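Arabinogalactan endo-1,4-beta-galactosidase (Ignisphaera aggregans, PDB 7OSK) probably hydrolyses internal beta-1,4-galactosidic linkages of arabinogalactan, in a family 53 glycoside hydrolase domain that binds a calcium ion. Local coordinates at residues A[356-361]-A[371-376]; A[294-299]-A[320-325]; A[303-308]-A[366-371]. All blocks are in the same frame, centred on the assembly; numbering follows the deposited sequence.

Interaction 1 of 3, residues A[356-361]-A[371-376]; sequences WIPYPG and PWENQA. With CA (calcium ion), chain C.
Trp356 brings the benzene part of its indole beside Trp372, with Trp356 CE3 3.6 Å from Trp372 CB. The indole planes are inclined by only 29°, but the rings are displaced so that little of one faces the other: the centroids of the Trp356 six-membered ring and the Trp372 five-membered ring are 5.7 Å apart. With chi1 at -155°, the Trp356 indole swings opposite the backbone N, which carries its far corner on to Pro371, CH2 to CD being 4.2 Å; Trp356 NE1 is hydrogen-bonded to Ala362. Replacing Trp356 by an alanine is likely to open a gap beside Trp372 CB and Pro371 CD and leave Ala362 without the indole N-H. A smaller apolar touch sets Pro358 CD across Glu373 CB at 3.8 Å, roughly at a right angle.

Both segments belong to the long loop that follows strand 346-352, the last strand of the (beta/alpha)8 barrel, and the loop doubles back to bring them together. Its return is tightened by Gln375 N, which donates to Trp372 O at 2.7 Å, while Gln375 CD lies over one face of the Trp372 ring.

Glu373 also binds the calcium ion, gripping it with both carboxylate oxygens, OE1 at 2.4 Å and OE2 at 2.3 Å; Ser302 is a further polar partner of this side chain, and Asp301 supplies another ligand to the ion.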
# COMPACT_ATOMS: atom_id res chain seq x y z
N TRP A 356 6.22 -10.40 -1.60
CA TRP A 356 7.62 -10.12 -1.90
C TRP A 356 8.52 -11.27 -1.43
O TRP A 356 9.24 -11.15 -0.44
CB TRP A 356 8.04 -8.80 -1.25
CG TRP A 356 9.19 -8.13 -1.94
CD1 TRP A 356 9.94 -8.64 -2.96
CD2 TRP A 356 9.70 -6.82 -1.68
NE1 TRP A 356 10.90 -7.73 -3.34
CE2 TRP A 356 10.77 -6.60 -2.57
CE3 TRP A 356 9.36 -5.81 -0.77
CZ2 TRP A 356 11.50 -5.42 -2.57
CZ3 TRP A 356 10.09 -4.64 -0.78
CH2 TRP A 356 11.15 -4.45 -1.68
N ILE A 357 8.46 -12.38 -2.16
CA ILE A 357 9.27 -13.55 -1.85
C ILE A 357 10.69 -13.37 -2.40
O ILE A 357 10.89 -12.60 -3.34
CB ILE A 357 8.64 -14.84 -2.43
CG1 ILE A 357 8.50 -14.74 -3.95
CG2 ILE A 357 7.28 -15.08 -1.80
CD1 ILE A 357 8.29 -16.07 -4.63
N PRO A 358 11.67 -14.07 -1.81
CA PRO A 358 13.04 -13.93 -2.31
C PRO A 358 13.22 -14.60 -3.67
O PRO A 358 12.92 -15.78 -3.81
CB PRO A 358 13.88 -14.62 -1.24
CG PRO A 358 12.98 -15.64 -0.66
CD PRO A 358 11.59 -15.05 -0.71
N TYR A 359 13.70 -13.84 -4.65
CA TYR A 359 13.96 -14.39 -5.97
C TYR A 359 15.05 -13.58 -6.67
O TYR A 359 15.06 -12.35 -6.57
CB TYR A 359 12.69 -14.39 -6.82
CG TYR A 359 12.72 -15.40 -7.95
CD1 TYR A 359 12.28 -16.70 -7.76
CD2 TYR A 359 13.21 -15.05 -9.20
CE1 TYR A 359 12.32 -17.63 -8.79
CE2 TYR A 359 13.25 -15.97 -10.24
CZ TYR A 359 12.80 -17.26 -10.02
OH TYR A 359 12.83 -18.18 -11.04
N PRO A 360 15.97 -14.26 -7.37
CA PRO A 360 17.00 -13.52 -8.12
C PRO A 360 16.40 -12.54 -9.11
O PRO A 360 15.62 -12.93 -9.98
CB PRO A 360 17.76 -14.64 -8.85
CG PRO A 360 17.58 -15.83 -7.99
CD PRO A 360 16.20 -15.71 -7.41
N GLY A 361 16.75 -11.26 -8.97
CA GLY A 361 16.28 -10.23 -9.88
C GLY A 361 15.11 -9.43 -9.33
O GLY A 361 14.79 -8.36 -9.86
N PRO A 371 14.98 -6.96 1.16
CA PRO A 371 15.08 -6.66 2.59
C PRO A 371 13.78 -6.91 3.37
O PRO A 371 13.65 -6.42 4.49
CB PRO A 371 15.41 -5.17 2.58
CG PRO A 371 14.60 -4.65 1.43
CD PRO A 371 14.53 -5.78 0.41
N TRP A 372 12.85 -7.65 2.78
CA TRP A 372 11.48 -7.72 3.30
C TRP A 372 10.90 -9.14 3.35
O TRP A 372 9.78 -9.33 3.82
CB TRP A 372 10.58 -6.83 2.44
CG TRP A 372 9.31 -6.40 3.11
CD1 TRP A 372 8.08 -6.98 2.98
CD2 TRP A 372 9.15 -5.30 4.01
NE1 TRP A 372 7.16 -6.30 3.74
CE2 TRP A 372 7.79 -5.27 4.38
CE3 TRP A 372 10.01 -4.34 4.53
CZ2 TRP A 372 7.28 -4.32 5.26
CZ3 TRP A 372 9.50 -3.39 5.40
CH2 TRP A 372 8.15 -3.39 5.75
N GLU A 373 11.66 -10.13 2.88
CA GLU A 373 11.11 -11.46 2.68
C GLU A 373 10.65 -12.12 3.98
O GLU A 373 9.79 -13.00 3.97
CB GLU A 373 12.12 -12.38 1.96
CG GLU A 373 13.28 -12.90 2.81
CD GLU A 373 14.56 -12.09 2.66
OE1 GLU A 373 14.53 -10.99 2.07
OE2 GLU A 373 15.60 -12.58 3.15
N ASN A 374 11.21 -11.68 5.11
CA ASN A 374 10.80 -12.21 6.41
C ASN A 374 9.56 -11.49 6.93
O ASN A 374 9.13 -11.73 8.05
CB ASN A 374 11.94 -12.10 7.43
CG ASN A 374 12.31 -10.67 7.75
OD1 ASN A 374 12.29 -9.80 6.89
ND2 ASN A 374 12.67 -10.42 9.01
N GLN A 375 9.00 -10.60 6.11
CA GLN A 375 7.77 -9.90 6.44
C GLN A 375 6.67 -10.18 5.42
O GLN A 375 5.58 -9.62 5.50
CB GLN A 375 8.00 -8.39 6.51
CG GLN A 375 8.80 -7.94 7.72
CD GLN A 375 8.73 -6.44 7.92
OE1 GLN A 375 9.75 -5.76 8.00
NE2 GLN A 375 7.51 -5.91 8.01
N ALA A 376 6.95 -11.04 4.44
CA ALA A 376 5.95 -11.44 3.47
C ALA A 376 4.99 -12.45 4.10
O ALA A 376 5.23 -12.92 5.21
CB ALA A 376 6.60 -12.03 2.23
CA CA C . 16.84 -10.69 2.62

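Interaction 2 of 3, residues A[294-299]-A[320-325]; sequences AYAWTL and YKASIQ
Trp297 lies alongside Ile324, the two side chains pointing the same way, with Trp297 CE3 4.0 Å from Ile324 CG1. The contact sets the loop after barrel strand 287-293 against the start of helix 324-342, where Ser323 is the N-cap and its OG accepts from Gly326 N. Trp297 carries CG between its backbone N and carbonyl carbon (chi1 59°), which folds the indole back over its own neighbour: Thr298 CG2 sits 3.3 Å above the plane, over the ring centre. Glu373 O accepts from the indole NE1.

Between the backbones the approach is made by CA-H...O contacts. Trp297 CA faces Ser323 O at 3.5 Å, nearly straight at 162°, and Ser323 CA in return faces Trp297 O at 3.2 Å. One residue back, Ala322 CA meets Ala296 O at 3.3 Å. Ala322 is the centre of an inverse gamma turn, whose closing bond from Ser323 N to Lys321 O is weak, and the Ala322 methyl lies beside that of Ala296, CB to CB 4.0 Å.

Near the start of both segments, Tyr295 and Tyr320 meet. The Tyr295 ring, which packs edge-to-face with Phe309, turns its edge to Lys321 O, 3.7 Å from Tyr295 CE2. Tyr320 OH is hydrogen-bonded to Asp333 OD2, and Tyr320 CB rests 3.8 Å from Tyr295 CE2.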
# COMPACT_ATOMS: atom_id res chain seq x y z
N ALA A 294 2.84 -4.25 8.13
CA ALA A 294 3.50 -5.55 8.03
C ALA A 294 4.19 -5.93 9.32
O ALA A 294 4.40 -5.09 10.19
CB ALA A 294 4.50 -5.54 6.88
N TYR A 295 4.53 -7.20 9.44
CA TYR A 295 5.31 -7.68 10.57
C TYR A 295 6.12 -8.90 10.16
O TYR A 295 5.88 -9.49 9.11
CB TYR A 295 4.42 -8.02 11.76
CG TYR A 295 5.12 -7.85 13.08
CD1 TYR A 295 5.33 -6.58 13.62
CD2 TYR A 295 5.60 -8.94 13.79
CE1 TYR A 295 5.98 -6.42 14.82
CE2 TYR A 295 6.25 -8.79 14.99
CZ TYR A 295 6.44 -7.52 15.50
OH TYR A 295 7.09 -7.34 16.70
N ALA A 296 7.08 -9.28 11.00
CA ALA A 296 7.99 -10.37 10.69
C ALA A 296 7.44 -11.72 11.16
O ALA A 296 7.05 -11.87 12.31
CB ALA A 296 9.34 -10.11 11.32
N TRP A 297 7.40 -12.68 10.24
CA TRP A 297 7.06 -14.06 10.58
C TRP A 297 8.31 -14.83 10.97
O TRP A 297 8.23 -15.97 11.45
CB TRP A 297 6.34 -14.74 9.41
CG TRP A 297 7.15 -14.80 8.14
CD1 TRP A 297 7.23 -13.83 7.18
CD2 TRP A 297 7.97 -15.88 7.69
NE1 TRP A 297 8.06 -14.24 6.16
CE2 TRP A 297 8.53 -15.50 6.45
CE3 TRP A 297 8.30 -17.14 8.21
CZ2 TRP A 297 9.39 -16.32 5.73
CZ3 TRP A 297 9.16 -17.95 7.49
CH2 TRP A 297 9.69 -17.54 6.27
N THR A 298 9.47 -14.21 10.77
CA THR A 298 10.75 -14.79 11.15
C THR A 298 11.82 -13.70 11.17
O THR A 298 11.58 -12.58 10.74
CB THR A 298 11.19 -15.92 10.20
OG1 THR A 298 12.46 -16.43 10.61
CG2 THR A 298 11.30 -15.40 8.77
N LEU A 299 13.01 -14.05 11.67
CA LEU A 299 14.12 -13.11 11.75
C LEU A 299 15.25 -13.54 10.83
O LEU A 299 16.20 -12.79 10.61
CB LEU A 299 14.61 -13.01 13.20
CG LEU A 299 14.86 -11.65 13.87
CD1 LEU A 299 13.99 -10.53 13.32
CD2 LEU A 299 14.65 -11.79 15.37
N TYR A 320 4.81 -7.52 19.32
CA TYR A 320 4.58 -8.91 18.93
C TYR A 320 5.91 -9.58 18.63
O TYR A 320 6.90 -8.91 18.33
CB TYR A 320 3.65 -8.98 17.72
CG TYR A 320 2.24 -8.53 18.03
CD1 TYR A 320 1.94 -7.18 18.16
CD2 TYR A 320 1.21 -9.45 18.20
CE1 TYR A 320 0.66 -6.76 18.45
CE2 TYR A 320 -0.08 -9.03 18.49
CZ TYR A 320 -0.34 -7.69 18.61
OH TYR A 320 -1.62 -7.26 18.90
N LYS A 321 5.93 -10.90 18.74
CA LYS A 321 7.15 -11.66 18.54
C LYS A 321 7.24 -12.08 17.07
O LYS A 321 6.22 -12.21 16.39
CB LYS A 321 7.18 -12.86 19.50
CG LYS A 321 6.80 -14.20 18.89
CD LYS A 321 8.03 -14.91 18.36
CE LYS A 321 8.49 -16.03 19.28
NZ LYS A 321 9.93 -15.90 19.64
N ALA A 322 8.46 -12.28 16.57
CA ALA A 322 8.67 -12.53 15.14
C ALA A 322 8.49 -14.01 14.78
O ALA A 322 9.46 -14.68 14.43
CB ALA A 322 10.05 -12.06 14.73
N SER A 323 7.26 -14.49 14.86
CA SER A 323 6.92 -15.84 14.41
C SER A 323 5.71 -15.77 13.49
O SER A 323 5.09 -14.72 13.35
CB SER A 323 6.61 -16.76 15.59
OG SER A 323 5.52 -16.27 16.35
N ILE A 324 5.37 -16.89 12.87
CA ILE A 324 4.21 -16.94 11.99
C ILE A 324 2.96 -16.65 12.80
O ILE A 324 2.05 -15.97 12.33
CB ILE A 324 4.10 -18.30 11.28
CG1 ILE A 324 5.39 -18.60 10.51
CG2 ILE A 324 2.89 -18.31 10.35
CD1 ILE A 324 5.38 -19.90 9.72
N GLN A 325 2.91 -17.17 14.02
CA GLN A 325 1.82 -16.89 14.95
C GLN A 325 1.84 -15.41 15.36
O GLN A 325 0.79 -14.77 15.42
CB GLN A 325 1.93 -17.77 16.20
CG GLN A 325 0.81 -17.55 17.22
CD GLN A 325 -0.53 -18.04 16.72
OE1 GLN A 325 -0.80 -19.25 16.71
NE2 GLN A 325 -1.39 -17.12 16.32

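Interaction 3 of 3, residues A[303-308]-A[366-371]; sequences DGHPNI and TGEGNP. With CA (calcium ion), chain C.
The two backbones converge at Asn307 and Pro371, whose CA atoms are 3.7 Å apart, and Ile308 N donates to Pro371 O at 3.0 Å. They close round a calcium site formed by two loops at the C-terminal end of the barrel strands. Asp303 OD1, His305 O and Asn307 OD1 each bind the ion at 2.5 Å, and Asn370 O binds it at 2.3 Å; Asp301 and Glu373 complete the coordination.

Asp303 divides its carboxylate. A chi1 of 54° tucks the group between backbone N and carbonyl carbon, where OD1 takes the metal and accepts from His305 N at 3.1 Å, an Asx turn whose donor arrives from above the carboxylate plane. OD2 reaches across to Asn370 N at 2.9 Å, met on its syn side but 34° out of plane. With both oxygens engaged, the group is held against rotation, and the ion probably offsets the carboxylate charge.

His305 spreads its ring over Gly369, CA lying 4.1 Å from the ring centroid, 28° off the normal, in a CH-pi contact. His305 NE2 is hydrogen-bonded to a hexanediol molecule, probably from the crystallisation liquor, and at the ring's edge, in its plane, sits Pro371 CB.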
# COMPACT_ATOMS: atom_id res chain seq x y z
N ASP A 303 18.40 -14.50 1.10
CA ASP A 303 19.19 -14.16 -0.09
C ASP A 303 20.49 -13.41 0.23
O ASP A 303 21.16 -12.91 -0.67
CB ASP A 303 18.34 -13.32 -1.05
CG ASP A 303 17.73 -12.09 -0.39
OD1 ASP A 303 18.12 -11.75 0.75
OD2 ASP A 303 16.85 -11.46 -1.02
N GLY A 304 20.84 -13.34 1.51
CA GLY A 304 22.08 -12.71 1.92
C GLY A 304 22.01 -11.20 1.97
O GLY A 304 22.98 -10.54 2.36
N HIS A 305 20.86 -10.64 1.58
CA HIS A 305 20.65 -9.20 1.64
C HIS A 305 19.93 -8.84 2.95
O HIS A 305 18.76 -9.19 3.12
CB HIS A 305 19.82 -8.72 0.45
CG HIS A 305 19.60 -7.24 0.42
ND1 HIS A 305 20.43 -6.37 -0.27
CD2 HIS A 305 18.66 -6.47 1.01
CE1 HIS A 305 20.01 -5.14 -0.11
NE2 HIS A 305 18.93 -5.16 0.66
N PRO A 306 20.63 -8.14 3.87
CA PRO A 306 20.07 -7.82 5.19
C PRO A 306 18.69 -7.17 5.13
O PRO A 306 18.44 -6.32 4.28
CB PRO A 306 21.09 -6.84 5.77
CG PRO A 306 22.37 -7.20 5.12
CD PRO A 306 22.01 -7.64 3.73
N ASN A 307 17.80 -7.59 6.03
CA ASN A 307 16.44 -7.09 6.05
C ASN A 307 16.27 -5.91 7.00
O ASN A 307 17.08 -5.70 7.90
CB ASN A 307 15.47 -8.21 6.44
CG ASN A 307 15.70 -9.48 5.65
OD1 ASN A 307 15.58 -9.50 4.42
ND2 ASN A 307 16.03 -10.56 6.35
N ILE A 308 15.20 -5.16 6.79
CA ILE A 308 14.84 -4.04 7.66
C ILE A 308 14.46 -4.59 9.04
O ILE A 308 14.86 -4.04 10.07
CB ILE A 308 13.69 -3.22 7.05
CG1 ILE A 308 14.25 -2.30 5.96
CG2 ILE A 308 12.97 -2.39 8.11
CD1 ILE A 308 13.26 -1.94 4.88
N THR A 366 17.66 -2.67 -8.60
CA THR A 366 18.42 -3.39 -9.61
C THR A 366 19.82 -3.70 -9.08
O THR A 366 20.56 -2.79 -8.71
CB THR A 366 18.52 -2.58 -10.92
OG1 THR A 366 17.22 -2.46 -11.50
CG2 THR A 366 19.45 -3.27 -11.91
N GLY A 367 20.15 -4.98 -9.05
CA GLY A 367 21.46 -5.42 -8.59
C GLY A 367 21.49 -5.84 -7.13
O GLY A 367 22.33 -6.65 -6.74
N GLU A 368 20.58 -5.28 -6.33
CA GLU A 368 20.51 -5.61 -4.91
C GLU A 368 19.37 -6.58 -4.64
O GLU A 368 18.62 -6.93 -5.55
CB GLU A 368 20.35 -4.34 -4.07
CG GLU A 368 21.49 -3.35 -4.27
CD GLU A 368 21.49 -2.22 -3.25
OE1 GLU A 368 20.95 -2.41 -2.14
OE2 GLU A 368 22.03 -1.14 -3.56
N GLY A 369 19.26 -7.02 -3.39
CA GLY A 369 18.34 -8.09 -3.03
C GLY A 369 17.11 -7.65 -2.27
O GLY A 369 16.70 -6.49 -2.32
N ASN A 370 16.51 -8.60 -1.56
CA ASN A 370 15.26 -8.38 -0.83
C ASN A 370 15.51 -8.09 0.65
O ASN A 370 16.18 -8.87 1.33
CB ASN A 370 14.35 -9.60 -0.97
CG ASN A 370 12.91 -9.29 -0.63
OD1 ASN A 370 12.61 -8.33 0.08
ND2 ASN A 370 11.99 -10.10 -1.15
N PRO A 371 14.98 -6.96 1.16
CA PRO A 371 15.08 -6.66 2.59
C PRO A 371 13.78 -6.91 3.37
O PRO A 371 13.65 -6.42 4.49
CB PRO A 371 15.41 -5.17 2.58
CG PRO A 371 14.60 -4.65 1.43
CD PRO A 371 14.53 -5.78 0.41
CA CA C . 16.84 -10.69 2.62

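All three contacts lie in loops or at a helix start on the same barrel domain. Along the chain, interaction 2 opens first and closes before interaction 1 begins, whereas interaction 3 starts between the segments of interaction 2 and ends where the second segment of interaction 1 begins. Interactions 1 and 3, with centres 8 Å apart, share Pro371 and the calcium, and Trp356 O accepts from Asn370 ND2 between them. Interaction 2 is centred 14 Å from interaction 1 and 18 Å from interaction 3; Asn374 joins it to interaction 1 through probable hydrogen bonds to Trp297 N and Thr298 O. The loops after strands 287-293 and 346-352 are thereby tied to each other, through the metal and through Asn374.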